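Local coordinates for protein NAD dependent epimerase/dehydratase family (uncultured archaeon MedDCM-OCT-S05-C57, PDB 5Y1F) that binds NAD+ and probably works as a monomeric L-threonine dehydrogenase, oxidising the side-chain hydroxyl group of L-threonine, at residues A[104-108]-A[155-159]; A[124-128]-A[236-240]; A[133-138]-A[148-154]; A[194-198]-A[284-288]. All blocks are in the same frame, centred on the assembly; numbering follows the deposited sequence.

Interaction 1. Residues A[104-108]-A[155-159]; sequences CHDVN and VYGIT. With NAD (nicotinamide-adenine-dinucleotide), chain B.
Asn108 and Thr159 cross at about a right angle where the two helices face each other, and the amide of Asn108 reaches over to the threonine hydroxyl. ND2 of Asn108 lies 3.0 Å from OG1 of Thr159, with the acceptor in the amide plane and the N-H...O angle at 174°, a nearly straight bond. That hydroxyl sits between the backbone N and carbonyl carbon of Thr159 (chi1 75°), which lets OG1 donate back to a lone pair of Tyr156 O at 2.8 Å while it accepts from the amide. The other end of the amide is held too, since Asn108 OD1 takes the N-H of Ile92. Helices 101-122 and 155-174 run in roughly the same direction here in the NAD-binding Rossmann domain, and Tyr156 and Lys160 fit the YxxxK motif of the short-chain dehydrogenase relatives. The Tyr156 ring, turned 71° against the Asn108 amide, extends from the helix to the cofactor, where its OH is hydrogen-bonded to O2D of NAD at 2.6 Å; the ribose oxygen lies in the ring plane, at the edge. At the base of the ring, near its plane, Cys104 SG lies 3.8 Å from Tyr156 CA and meets Val155 CG1 at 4.1 Å. The Thr159 methyl packs on the facing helix, CG2 3.8 Å from His105 CA. Next to Asn108, Val107 CG2 lies 3.6 Å from the adenine amino nitrogen N6A of NAD.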
loop_
_atom_site.group_PDB
_atom_site.type_symbol
_atom_site.label_atom_id
_atom_site.label_comp_id
_atom_site.label_asym_id
_atom_site.label_seq_id
_atom_site.Cartn_x
_atom_site.Cartn_y
_atom_site.Cartn_z
ATOM N N CYS A 104 10.695 5.465 11.421
ATOM C CA CYS A 104 10.376 5.141 10.030
ATOM C C CYS A 104 11.565 4.447 9.384
ATOM O O CYS A 104 11.385 3.422 8.719
ATOM C CB CYS A 104 10.050 6.440 9.315
ATOM S SG CYS A 104 9.533 6.270 7.613
ATOM N N HIS A 105 12.772 4.989 9.522
ATOM C CA HIS A 105 13.915 4.348 8.902
ATOM C C HIS A 105 14.101 2.934 9.460
ATOM O O HIS A 105 14.377 1.992 8.753
ATOM C CB HIS A 105 15.199 5.169 9.085
ATOM C CG HIS A 105 16.416 4.482 8.563
ATOM N ND1 HIS A 105 17.222 3.660 9.325
ATOM C CD2 HIS A 105 16.852 4.346 7.291
ATOM C CE1 HIS A 105 18.108 3.067 8.542
ATOM N NE2 HIS A 105 17.928 3.493 7.312
ATOM N N ASP A 106 14.062 2.826 10.792
ATOM C CA ASP A 106 14.326 1.573 11.449
ATOM C C ASP A 106 13.360 0.497 10.973
ATOM O O ASP A 106 13.772 -0.560 10.468
ATOM C CB ASP A 106 14.283 1.792 12.957
ATOM C CG ASP A 106 14.684 0.559 13.779
ATOM O OD1 ASP A 106 15.354 -0.323 13.278
ATOM O OD2 ASP A 106 14.320 0.599 15.004
ATOM N N VAL A 107 12.066 0.754 11.133
ATOM C CA VAL A 107 11.083 -0.242 10.755
ATOM C C VAL A 107 11.133 -0.538 9.255
ATOM O O VAL A 107 11.132 -1.700 8.837
ATOM C CB VAL A 107 9.669 0.216 11.132
ATOM C CG1 VAL A 107 8.640 -0.738 10.561
ATOM C CG2 VAL A 107 9.538 0.248 12.652
ATOM N N ASN A 108 11.193 0.516 8.420
ATOM C CA ASN A 108 11.075 0.255 6.967
ATOM C C ASN A 108 12.339 -0.353 6.414
ATOM O O ASN A 108 12.297 -1.353 5.709
ATOM C CB ASN A 108 10.704 1.525 6.215
ATOM C CG ASN A 108 9.327 2.023 6.529
ATOM O OD1 ASN A 108 8.628 1.444 7.371
ATOM N ND2 ASN A 108 8.901 3.088 5.860
ATOM N N VAL A 155 11.025 11.556 4.649
ATOM C CA VAL A 155 11.775 10.456 5.198
ATOM C C VAL A 155 11.262 9.116 4.636
ATOM O O VAL A 155 12.026 8.251 4.284
ATOM C CB VAL A 155 11.666 10.452 6.761
ATOM C CG1 VAL A 155 12.377 9.247 7.333
ATOM C CG2 VAL A 155 12.228 11.773 7.344
ATOM N N TYR A 156 9.952 8.942 4.675
ATOM C CA TYR A 156 9.320 7.728 4.145
ATOM C C TYR A 156 9.709 7.496 2.685
ATOM O O TYR A 156 10.065 6.381 2.307
ATOM C CB TYR A 156 7.832 7.884 4.316
ATOM C CG TYR A 156 6.959 6.866 3.611
ATOM C CD1 TYR A 156 6.736 5.625 4.156
ATOM C CD2 TYR A 156 6.336 7.174 2.442
ATOM C CE1 TYR A 156 5.866 4.712 3.588
ATOM C CE2 TYR A 156 5.477 6.268 1.836
ATOM C CZ TYR A 156 5.184 5.079 2.456
ATOM O OH TYR A 156 4.237 4.214 1.927
ATOM N N GLY A 157 9.622 8.553 1.870
ATOM C CA GLY A 157 10.005 8.387 0.471
ATOM C C GLY A 157 11.437 7.911 0.312
ATOM O O GLY A 157 11.728 7.041 -0.498
ATOM N N ILE A 158 12.350 8.465 1.123
ATOM C CA ILE A 158 13.721 8.014 1.083
ATOM C C ILE A 158 13.787 6.519 1.443
ATOM O O ILE A 158 14.515 5.768 0.811
ATOM C CB ILE A 158 14.605 8.857 2.020
ATOM C CG1 ILE A 158 14.716 10.267 1.481
ATOM C CG2 ILE A 158 15.985 8.210 2.240
ATOM C CD1 ILE A 158 15.367 11.257 2.429
ATOM N N THR A 159 13.068 6.091 2.466
ATOM C CA THR A 159 13.081 4.658 2.823
ATOM C C THR A 159 12.598 3.808 1.671
ATOM O O THR A 159 13.086 2.701 1.485
ATOM C CB THR A 159 12.311 4.281 4.101
ATOM O OG1 THR A 159 10.877 4.303 3.915
ATOM C CG2 THR A 159 12.736 5.125 5.333
HETATM P PA NAD B . -0.658 0.240 7.609
HETATM O O1A NAD B . -2.198 0.216 7.592
HETATM O O2A NAD B . 0.021 1.270 8.537
HETATM O O5B NAD B . -0.190 -1.266 7.996
HETATM C C5B NAD B . 1.151 -1.509 8.365
HETATM C C4B NAD B . 1.157 -2.536 9.458
HETATM O O4B NAD B . 2.548 -2.634 9.808
HETATM C C3B NAD B . 0.404 -2.114 10.709
HETATM O O3B NAD B . -0.587 -3.077 10.983
HETATM C C2B NAD B . 1.492 -2.058 11.792
HETATM O O2B NAD B . 1.110 -2.559 13.086
HETATM C C1B NAD B . 2.591 -2.910 11.190
HETATM N N9A NAD B . 3.904 -2.546 11.759
HETATM C C8A NAD B . 4.344 -1.311 12.070
HETATM N N7A NAD B . 5.538 -1.371 12.657
HETATM C C5A NAD B . 5.825 -2.670 12.752
HETATM C C6A NAD B . 6.951 -3.435 13.303
HETATM N N6A NAD B . 8.006 -2.811 13.881
HETATM N N1A NAD B . 6.925 -4.758 13.182
HETATM C C2A NAD B . 5.880 -5.376 12.660
HETATM N N3A NAD B . 4.828 -4.756 12.125
HETATM C C4A NAD B . 4.772 -3.433 12.158
HETATM O O3 NAD B . -0.034 0.420 6.146
HETATM P PN NAD B . -0.729 0.031 4.743
HETATM O O1N NAD B . -1.517 -1.278 4.878
HETATM O O2N NAD B . -1.497 1.229 4.220
HETATM O O5D NAD B . 0.590 -0.204 3.835
HETATM C C5D NAD B . 1.121 -1.484 3.695
HETATM C C4D NAD B . 2.301 -1.336 2.726
HETATM O O4D NAD B . 1.850 -0.685 1.508
HETATM C C3D NAD B . 3.438 -0.508 3.284
HETATM O O3D NAD B . 4.679 -0.963 2.682
HETATM C C2D NAD B . 3.159 0.885 2.690
HETATM O O2D NAD B . 4.377 1.664 2.599
HETATM C C1D NAD B . 2.604 0.497 1.308
HETATM N N1N NAD B . 1.766 1.567 0.727
HETATM C C2N NAD B . 0.502 1.844 1.170
HETATM C C3N NAD B . -0.239 2.857 0.605
HETATM C C7N NAD B . -1.668 3.179 1.029
HETATM O O7N NAD B . -2.220 4.118 0.520
HETATM N N7N NAD B . -2.282 2.412 1.894
HETATM C C4N NAD B . 0.308 3.599 -0.428
HETATM C C5N NAD B . 1.606 3.346 -0.840
HETATM C C6N NAD B . 2.312 2.317 -0.245
#

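Interaction 2. Residues A[124-128]-A[236-240]; sequences QKLFC and TLELM
The Phe127 ring takes the methyl of Thr236 over one face: CG2 stands 3.6 Å from the ring centroid and only 9° off the normal, a CH-pi contact almost exactly over the centre. At the ring edge, near its plane, lies Leu239, with CD2 4.3 Å from Phe127 CE1. This is the sheet-to-helix layer of the Rossmann fold, in which residues 236-240 of helix 229-241 run roughly antiparallel to residues 125-127 of strand 125-131. Phe127 can reach the helix because its CG is anti to the backbone N (chi1 180°), carrying the ring off the strand. Thr236 meets it crosswise, while its OG1 is held by Tyr183 OH of the neighbouring strand 178-187 and by Ala232 O. Replacing Phe127 by alanine is likely to leave the Thr236 methyl without its aromatic partner and to open a gap between strand and helix. Lys125, modelled in two conformers, bends toward the end of Met240; in one of them NZ donates to a lone pair of Met240 O at 2.8 Å, but the tight approach of Lys125 CE to Met240 CE in this conformer is doubtful. Met240 folds back through chi2 and chi3 to bring its sulfur to the strand. The sulfur makes a Met-aromatic contact, oblique to the Phe127 ring with SD 5.3 Å from the centroid, and SD also lies 3.7 Å from Phe127 CB and 3.6 Å from Leu126 O.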
loop_
_atom_site.group_PDB
_atom_site.type_symbol
_atom_site.label_atom_id
_atom_site.label_comp_id
_atom_site.label_asym_id
_atom_site.label_seq_id
_atom_site.Cartn_x
_atom_site.Cartn_y
_atom_site.Cartn_z
ATOM N N GLN A 124 12.895 -17.791 -0.872
ATOM C CA GLN A 124 11.512 -17.330 -0.887
ATOM C C GLN A 124 11.252 -16.397 -2.054
ATOM O O GLN A 124 12.134 -15.650 -2.492
ATOM C CB GLN A 124 11.113 -16.637 0.396
ATOM C CG GLN A 124 11.277 -17.541 1.613
ATOM C CD GLN A 124 10.958 -16.837 2.894
ATOM O OE1 GLN A 124 10.328 -17.414 3.823
ATOM N NE2 GLN A 124 11.425 -15.656 3.020
ATOM N N LYS A 125 9.997 -16.350 -2.445
ATOM C CA LYS A 125 9.477 -15.287 -3.339
ATOM C C LYS A 125 8.841 -14.197 -2.475
ATOM O O LYS A 125 8.398 -14.480 -1.356
ATOM C CB LYS A 125 8.442 -15.873 -4.275
ATOM C CG LYS A 125 8.367 -15.158 -5.592
ATOM C CD LYS A 125 7.157 -14.283 -5.560
ATOM C CE LYS A 125 5.998 -15.032 -6.154
ATOM N NZ LYS A 125 5.746 -14.404 -7.445
ATOM N N LEU A 126 8.891 -12.947 -2.953
ATOM C CA LEU A 126 8.531 -11.783 -2.125
ATOM C C LEU A 126 7.682 -10.790 -2.902
ATOM O O LEU A 126 7.884 -10.583 -4.117
ATOM C CB LEU A 126 9.750 -11.033 -1.664
ATOM C CG LEU A 126 10.702 -11.744 -0.701
ATOM C CD1 LEU A 126 11.899 -10.843 -0.430
ATOM C CD2 LEU A 126 10.061 -12.208 0.588
ATOM N N PHE A 127 6.784 -10.165 -2.167
ATOM C CA PHE A 127 6.130 -8.925 -2.589
ATOM C C PHE A 127 6.512 -7.867 -1.570
ATOM O O PHE A 127 6.204 -8.014 -0.390
ATOM C CB PHE A 127 4.610 -9.063 -2.664
ATOM C CG PHE A 127 3.928 -7.784 -3.096
ATOM C CD1 PHE A 127 3.952 -7.369 -4.414
ATOM C CD2 PHE A 127 3.325 -6.978 -2.173
ATOM C CE1 PHE A 127 3.399 -6.164 -4.776
ATOM C CE2 PHE A 127 2.749 -5.779 -2.541
ATOM C CZ PHE A 127 2.789 -5.387 -3.838
ATOM N N CYS A 128 7.174 -6.778 -2.017
ATOM C CA CYS A 128 7.645 -5.711 -1.130
ATOM C C CYS A 128 7.264 -4.407 -1.783
ATOM O O CYS A 128 7.949 -3.960 -2.717
ATOM C CB CYS A 128 9.152 -5.768 -0.916
ATOM S SG CYS A 128 9.718 -7.296 -0.142
ATOM N N THR A 236 -1.802 -6.574 -7.098
ATOM C CA THR A 236 -0.774 -7.248 -6.321
ATOM C C THR A 236 -0.727 -8.736 -6.698
ATOM O O THR A 236 0.343 -9.309 -6.947
ATOM C CB THR A 236 -1.058 -7.058 -4.832
ATOM O OG1 THR A 236 -1.020 -5.633 -4.535
ATOM C CG2 THR A 236 -0.028 -7.750 -3.982
ATOM N N LEU A 237 -1.904 -9.368 -6.727
ATOM C CA LEU A 237 -1.998 -10.784 -7.087
ATOM C C LEU A 237 -1.636 -11.039 -8.529
ATOM O O LEU A 237 -0.935 -12.032 -8.823
ATOM C CB LEU A 237 -3.401 -11.311 -6.798
ATOM C CG LEU A 237 -3.773 -11.332 -5.325
ATOM C CD1 LEU A 237 -5.154 -11.960 -5.164
ATOM C CD2 LEU A 237 -2.753 -12.013 -4.433
ATOM N N GLU A 238 -2.064 -10.180 -9.435
ATOM C CA GLU A 238 -1.718 -10.354 -10.835
ATOM C C GLU A 238 -0.218 -10.220 -11.053
ATOM O O GLU A 238 0.399 -11.024 -11.791
ATOM C CB GLU A 238 -2.451 -9.352 -11.720
ATOM C CG GLU A 238 -3.917 -9.662 -11.870
ATOM C CD GLU A 238 -4.656 -8.648 -12.703
ATOM O OE1 GLU A 238 -4.054 -7.672 -13.168
ATOM O OE2 GLU A 238 -5.897 -8.778 -12.787
ATOM N N LEU A 239 0.416 -9.226 -10.430
ATOM C CA LEU A 239 1.850 -9.082 -10.570
ATOM C C LEU A 239 2.565 -10.322 -10.029
ATOM O O LEU A 239 3.473 -10.849 -10.651
ATOM C CB LEU A 239 2.330 -7.830 -9.815
ATOM C CG LEU A 239 3.866 -7.676 -9.726
ATOM C CD1 LEU A 239 4.509 -7.725 -11.100
ATOM C CD2 LEU A 239 4.188 -6.350 -9.008
ATOM N N MET A 240 2.139 -10.801 -8.880
ATOM C CA MET A 240 2.772 -11.987 -8.308
ATOM C C MET A 240 2.607 -13.232 -9.137
ATOM O O MET A 240 3.474 -14.118 -9.078
ATOM C CB MET A 240 2.289 -12.185 -6.882
ATOM C CG MET A 240 2.871 -11.156 -5.907
ATOM S SD MET A 240 4.645 -11.288 -5.638
ATOM C CE MET A 240 4.722 -12.599 -4.440
#

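Interaction 3. Residues A[133-138]-A[148-154]; sequences AVFGPD and VELNPKT
Ala133 O meets the Pro152 ring where two arms of one long loop lie against each other; the loop joins strand 125-131 to helix 155-174 in the Rossmann-type domain. Pro152 CB is 3.3 Å from that carbonyl oxygen, which also accepts a hydrogen from a water shared with Thr154 OG1. Thr154 is the N-cap of the helix, its hydroxyl bonded to Gly157 N, so the water ties the first arm to the helix start. Next comes Val134, whose carbonyl oxygen is buried without a polar partner and is packed against carbon, 3.3 Å from Pro152 CD. Its side chain runs alongside that of Leu150, and its CG2 also covers one face of the Phe135 ring. Phe135, with CG anti to the carbonyl carbon (chi1 -59°), swings its ring back so that CE1 touches Leu150 CD2 at 3.6 Å and Val148 CG2 at 3.7 Å; its carbonyl is linked through a second water to Lys153 N. At Gly136 the CA traces come closest, and a side chain here would collide with Asn151 O. Pro137 then lays CD 3.7 Å from the aliphatic CG of Lys153. Asp138 OD1 receives hydrogens from two waters: one is gripped fourfold, accepting from Gly136 N and Asn151 N and donating also to Glu149 O, while the other donates to Asn151 O at 2.7 Å.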
loop_
_atom_site.group_PDB
_atom_site.type_symbol
_atom_site.label_atom_id
_atom_site.label_comp_id
_atom_site.label_asym_id
_atom_site.label_seq_id
_atom_site.Cartn_x
_atom_site.Cartn_y
_atom_site.Cartn_z
ATOM N N ALA A 133 5.473 8.012 -3.112
ATOM C CA ALA A 133 6.304 8.920 -2.321
ATOM C C ALA A 133 7.780 8.851 -2.733
ATOM O O ALA A 133 8.547 9.656 -2.258
ATOM C CB ALA A 133 6.156 8.578 -0.852
ATOM N N VAL A 134 8.192 7.934 -3.620
ATOM C CA VAL A 134 9.550 7.996 -4.105
ATOM C C VAL A 134 9.826 9.214 -4.948
ATOM O O VAL A 134 10.989 9.545 -5.174
ATOM C CB VAL A 134 9.929 6.720 -4.906
ATOM C CG1 VAL A 134 9.948 5.485 -4.041
ATOM C CG2 VAL A 134 9.113 6.523 -6.162
ATOM N N PHE A 135 8.794 9.851 -5.481
ATOM C CA PHE A 135 8.961 10.982 -6.390
ATOM C C PHE A 135 8.967 12.297 -5.647
ATOM O O PHE A 135 8.259 12.486 -4.637
ATOM C CB PHE A 135 7.837 11.015 -7.416
ATOM C CG PHE A 135 7.751 9.758 -8.258
ATOM C CD1 PHE A 135 8.812 9.383 -9.039
ATOM C CD2 PHE A 135 6.619 8.947 -8.228
ATOM C CE1 PHE A 135 8.693 8.227 -9.878
ATOM C CE2 PHE A 135 6.530 7.804 -9.028
ATOM C CZ PHE A 135 7.550 7.457 -9.844
ATOM N N GLY A 136 9.758 13.224 -6.168
ATOM C CA GLY A 136 9.742 14.605 -5.697
ATOM C C GLY A 136 9.465 15.587 -6.801
ATOM O O GLY A 136 9.249 15.206 -7.926
ATOM N N PRO A 137 9.457 16.904 -6.482
ATOM C CA PRO A 137 8.982 17.895 -7.442
ATOM C C PRO A 137 9.969 18.225 -8.546
ATOM O O PRO A 137 9.679 19.084 -9.370
ATOM C CB PRO A 137 8.749 19.147 -6.601
ATOM C CG PRO A 137 9.362 18.900 -5.307
ATOM C CD PRO A 137 9.583 17.446 -5.123
ATOM N N ASP A 138 11.093 17.576 -8.596
ATOM C CA ASP A 138 12.113 17.776 -9.654
ATOM C C ASP A 138 11.774 16.964 -10.879
ATOM O O ASP A 138 12.418 17.142 -11.948
ATOM C CB ASP A 138 13.505 17.337 -9.130
ATOM C CG ASP A 138 13.579 15.884 -8.750
ATOM O OD1 ASP A 138 12.751 15.438 -7.926
ATOM O OD2 ASP A 138 14.557 15.181 -9.182
ATOM N N VAL A 148 12.448 8.003 -13.890
ATOM C CA VAL A 148 12.914 9.342 -13.609
ATOM C C VAL A 148 13.709 9.284 -12.318
ATOM O O VAL A 148 13.688 8.307 -11.584
ATOM C CB VAL A 148 11.772 10.367 -13.488
ATOM C CG1 VAL A 148 11.146 10.600 -14.849
ATOM C CG2 VAL A 148 10.780 9.964 -12.429
ATOM N N GLU A 149 14.448 10.334 -12.059
ATOM C CA GLU A 149 15.215 10.429 -10.818
ATOM C C GLU A 149 14.288 10.435 -9.593
ATOM O O GLU A 149 13.199 11.005 -9.654
ATOM C CB GLU A 149 16.053 11.714 -10.793
ATOM C CG GLU A 149 17.224 11.718 -11.762
ATOM C CD GLU A 149 18.253 10.617 -11.480
ATOM O OE1 GLU A 149 18.253 9.578 -12.179
ATOM O OE2 GLU A 149 19.060 10.773 -10.533
ATOM N N LEU A 150 14.765 9.824 -8.525
ATOM C CA LEU A 150 13.991 9.677 -7.296
ATOM C C LEU A 150 14.606 10.497 -6.175
ATOM O O LEU A 150 15.587 10.079 -5.532
ATOM C CB LEU A 150 13.898 8.210 -6.909
ATOM C CG LEU A 150 13.401 7.275 -7.999
ATOM C CD1 LEU A 150 13.436 5.841 -7.530
ATOM C CD2 LEU A 150 12.023 7.626 -8.534
ATOM N N ASN A 151 14.075 11.689 -5.994
ATOM C CA ASN A 151 14.560 12.622 -4.985
ATOM C C ASN A 151 13.427 13.060 -4.074
ATOM O O ASN A 151 12.959 14.191 -4.084
ATOM C CB ASN A 151 15.212 13.842 -5.654
ATOM C CG ASN A 151 16.438 13.452 -6.471
ATOM O OD1 ASN A 151 16.460 13.627 -7.701
ATOM N ND2 ASN A 151 17.428 12.945 -5.802
ATOM N N PRO A 152 12.920 12.133 -3.303
ATOM C CA PRO A 152 11.787 12.416 -2.449
ATOM C C PRO A 152 12.090 13.438 -1.380
ATOM O O PRO A 152 13.227 13.493 -0.871
ATOM C CB PRO A 152 11.485 11.061 -1.798
ATOM C CG PRO A 152 12.709 10.319 -1.860
ATOM C CD PRO A 152 13.346 10.734 -3.163
ATOM N N LYS A 153 11.043 14.128 -0.960
ATOM C CA LYS A 153 11.129 15.149 0.081
ATOM C C LYS A 153 10.539 14.684 1.397
ATOM O O LYS A 153 10.189 15.534 2.251
ATOM C CB LYS A 153 10.368 16.402 -0.380
ATOM C CG LYS A 153 10.898 17.057 -1.634
ATOM C CD LYS A 153 12.341 17.457 -1.466
ATOM C CE LYS A 153 12.812 18.370 -2.590
ATOM N NZ LYS A 153 13.425 19.628 -2.085
ATOM N N THR A 154 10.416 13.393 1.621
ATOM C CA THR A 154 10.032 12.865 2.916
ATOM C C THR A 154 10.973 11.782 3.331
ATOM O O THR A 154 11.558 11.076 2.502
ATOM C CB THR A 154 8.591 12.296 2.900
ATOM O OG1 THR A 154 8.482 11.155 1.995
ATOM C CG2 THR A 154 7.616 13.357 2.450
HETATM O O HOH W 1 8.025 11.698 -0.566
HETATM O O HOH W 2 8.456 13.862 -2.267
HETATM O O HOH W 3 12.116 12.770 -7.757
HETATM O O HOH W 4 12.926 16.565 -5.404
#

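Interaction 4. Residues A[194-198]-A[284-288]; sequences SGGTT and RQDIA
Arg284 supplies the polar link across this contact, NH2 donating to Gly195 O at 2.8 Å. The bond is bent, with an N-H...O angle of 145°: the donor stands above the carbonyl plane rather than on a lone pair, and the oxygen is tilted from the guanidinium plane, near its edge. A turn at chi3 (-75°) brings the group round, and CD of Arg284 also passes 3.5 Å from Gly195 O. Beyond the two segments, NH1 forms a salt bridge with Asp282 and the guanidinium makes a cation-pi contact with Phe217. Gly195 itself adopts a positive phi (72°), which favours glycine. The van der Waals half centres on Thr197, wedged against the helix. Its CG2 meets Ile287 CG2 at 3.7 Å and Ala288 CB at 4.1 Å, while OG1 lies 3.5 Å from Ile287 CD1 and finds its polar partner in Ser94 OG. The contact joins the loop before helix 199-211, whose Thr198 lines the NAD pocket, to the short helix 284-288 late in the chain, probably part of the smaller C-terminal region of this extended dehydrogenase family. A leucine in place of Arg284 would probably leave Gly195 O without this donor and Asp282 without its charged mate. The salt bridge and cation-pi contact probably set the guanidinium's position, so Gly195 O takes a group already fixed from outside the contact.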
loop_
_atom_site.group_PDB
_atom_site.type_symbol
_atom_site.label_atom_id
_atom_site.label_comp_id
_atom_site.label_asym_id
_atom_site.label_seq_id
_atom_site.Cartn_x
_atom_site.Cartn_y
_atom_site.Cartn_z
ATOM N N SER A 194 -6.204 5.639 9.219
ATOM C CA SER A 194 -5.113 5.834 10.186
ATOM C C SER A 194 -4.545 7.244 10.139
ATOM O O SER A 194 -3.593 7.560 10.834
ATOM C CB SER A 194 -4.004 4.809 10.025
ATOM O OG SER A 194 -3.631 4.718 8.673
ATOM N N GLY A 195 -5.187 8.127 9.380
ATOM C CA GLY A 195 -4.709 9.501 9.298
ATOM C C GLY A 195 -3.417 9.649 8.489
ATOM O O GLY A 195 -2.597 10.547 8.765
ATOM N N GLY A 196 -3.144 8.723 7.602
ATOM C CA GLY A 196 -2.021 8.879 6.689
ATOM C C GLY A 196 -2.230 10.042 5.744
ATOM O O GLY A 196 -3.344 10.546 5.582
ATOM N N THR A 197 -1.189 10.355 4.985
ATOM C CA THR A 197 -1.265 11.523 4.084
ATOM C C THR A 197 -2.434 11.446 3.088
ATOM O O THR A 197 -3.127 12.418 2.888
ATOM C CB THR A 197 0.047 11.704 3.345
ATOM O OG1 THR A 197 1.077 11.878 4.316
ATOM C CG2 THR A 197 0.061 12.898 2.404
ATOM N N THR A 198 -2.683 10.275 2.473
ATOM C CA THR A 198 -3.760 10.123 1.513
ATOM C C THR A 198 -5.077 9.758 2.164
ATOM O O THR A 198 -6.118 9.704 1.489
ATOM C CB THR A 198 -3.413 9.117 0.411
ATOM O OG1 THR A 198 -3.084 7.873 0.987
ATOM C CG2 THR A 198 -2.196 9.559 -0.343
ATOM N N ARG A 284 0.327 17.497 6.888
ATOM C CA ARG A 284 0.242 16.527 5.815
ATOM C C ARG A 284 0.184 17.177 4.445
ATOM O O ARG A 284 0.557 16.551 3.456
ATOM C CB ARG A 284 -0.877 15.551 6.062
ATOM C CG ARG A 284 -0.568 14.641 7.260
ATOM C CD ARG A 284 -1.720 13.831 7.800
ATOM N NE ARG A 284 -2.621 14.677 8.554
ATOM C CZ ARG A 284 -3.695 14.236 9.182
ATOM N NH1 ARG A 284 -4.427 15.110 9.838
ATOM N NH2 ARG A 284 -3.997 12.968 9.179
ATOM N N GLN A 285 -0.293 18.422 4.398
ATOM C CA GLN A 285 -0.240 19.186 3.141
ATOM C C GLN A 285 1.145 19.289 2.587
ATOM O O GLN A 285 1.362 19.233 1.372
ATOM C CB GLN A 285 -0.754 20.603 3.354
ATOM C CG GLN A 285 -0.920 21.406 2.064
ATOM C CD GLN A 285 -2.052 20.916 1.259
ATOM O OE1 GLN A 285 -1.943 20.419 0.133
ATOM N NE2 GLN A 285 -3.171 20.976 1.866
ATOM N N ASP A 286 2.102 19.521 3.478
ATOM C CA ASP A 286 3.493 19.711 3.062
ATOM C C ASP A 286 4.074 18.439 2.450
ATOM O O ASP A 286 5.028 18.483 1.681
ATOM C CB ASP A 286 4.358 20.225 4.226
ATOM C CG ASP A 286 3.846 21.550 4.796
ATOM O OD1 ASP A 286 3.411 22.430 4.027
ATOM O OD2 ASP A 286 3.895 21.711 6.034
ATOM N N ILE A 287 3.557 17.277 2.831
ATOM C CA ILE A 287 3.921 16.010 2.213
ATOM C C ILE A 287 3.275 15.882 0.841
ATOM O O ILE A 287 3.962 15.714 -0.201
ATOM C CB ILE A 287 3.487 14.834 3.112
ATOM C CG1 ILE A 287 4.239 14.897 4.457
ATOM C CG2 ILE A 287 3.738 13.513 2.385
ATOM C CD1 ILE A 287 3.765 13.852 5.472
ATOM N N ALA A 288 1.943 16.027 0.799
ATOM C CA ALA A 288 1.196 15.876 -0.433
ATOM C C ALA A 288 1.649 16.788 -1.539
ATOM O O ALA A 288 1.678 16.412 -2.728
ATOM C CB ALA A 288 -0.320 16.088 -0.161
#

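In the fold
Interactions 1 and 2 are buried, interactions 3 and 4 only partly so. Interaction 3 occupies the loop between strand 125-131, used by interaction 2, and helix 155-174, used by interaction 1; it touches interaction 1 where Ala133 CB packs on the Tyr156 ring, and interaction 4 where Thr154 CG2 meets Ile287 CG2. Interactions 2 and 4 lie on opposite sides of the chain's centre, about 27 Å apart between centres. The chemistry follows location: aromatic and sulfur packing between sheet and helix in 2, a direct amide-hydroxyl bond beside the cofactor in 1, bridging waters in the solvent-facing loop of 3, and an arginine-to-carbonyl bond in 4.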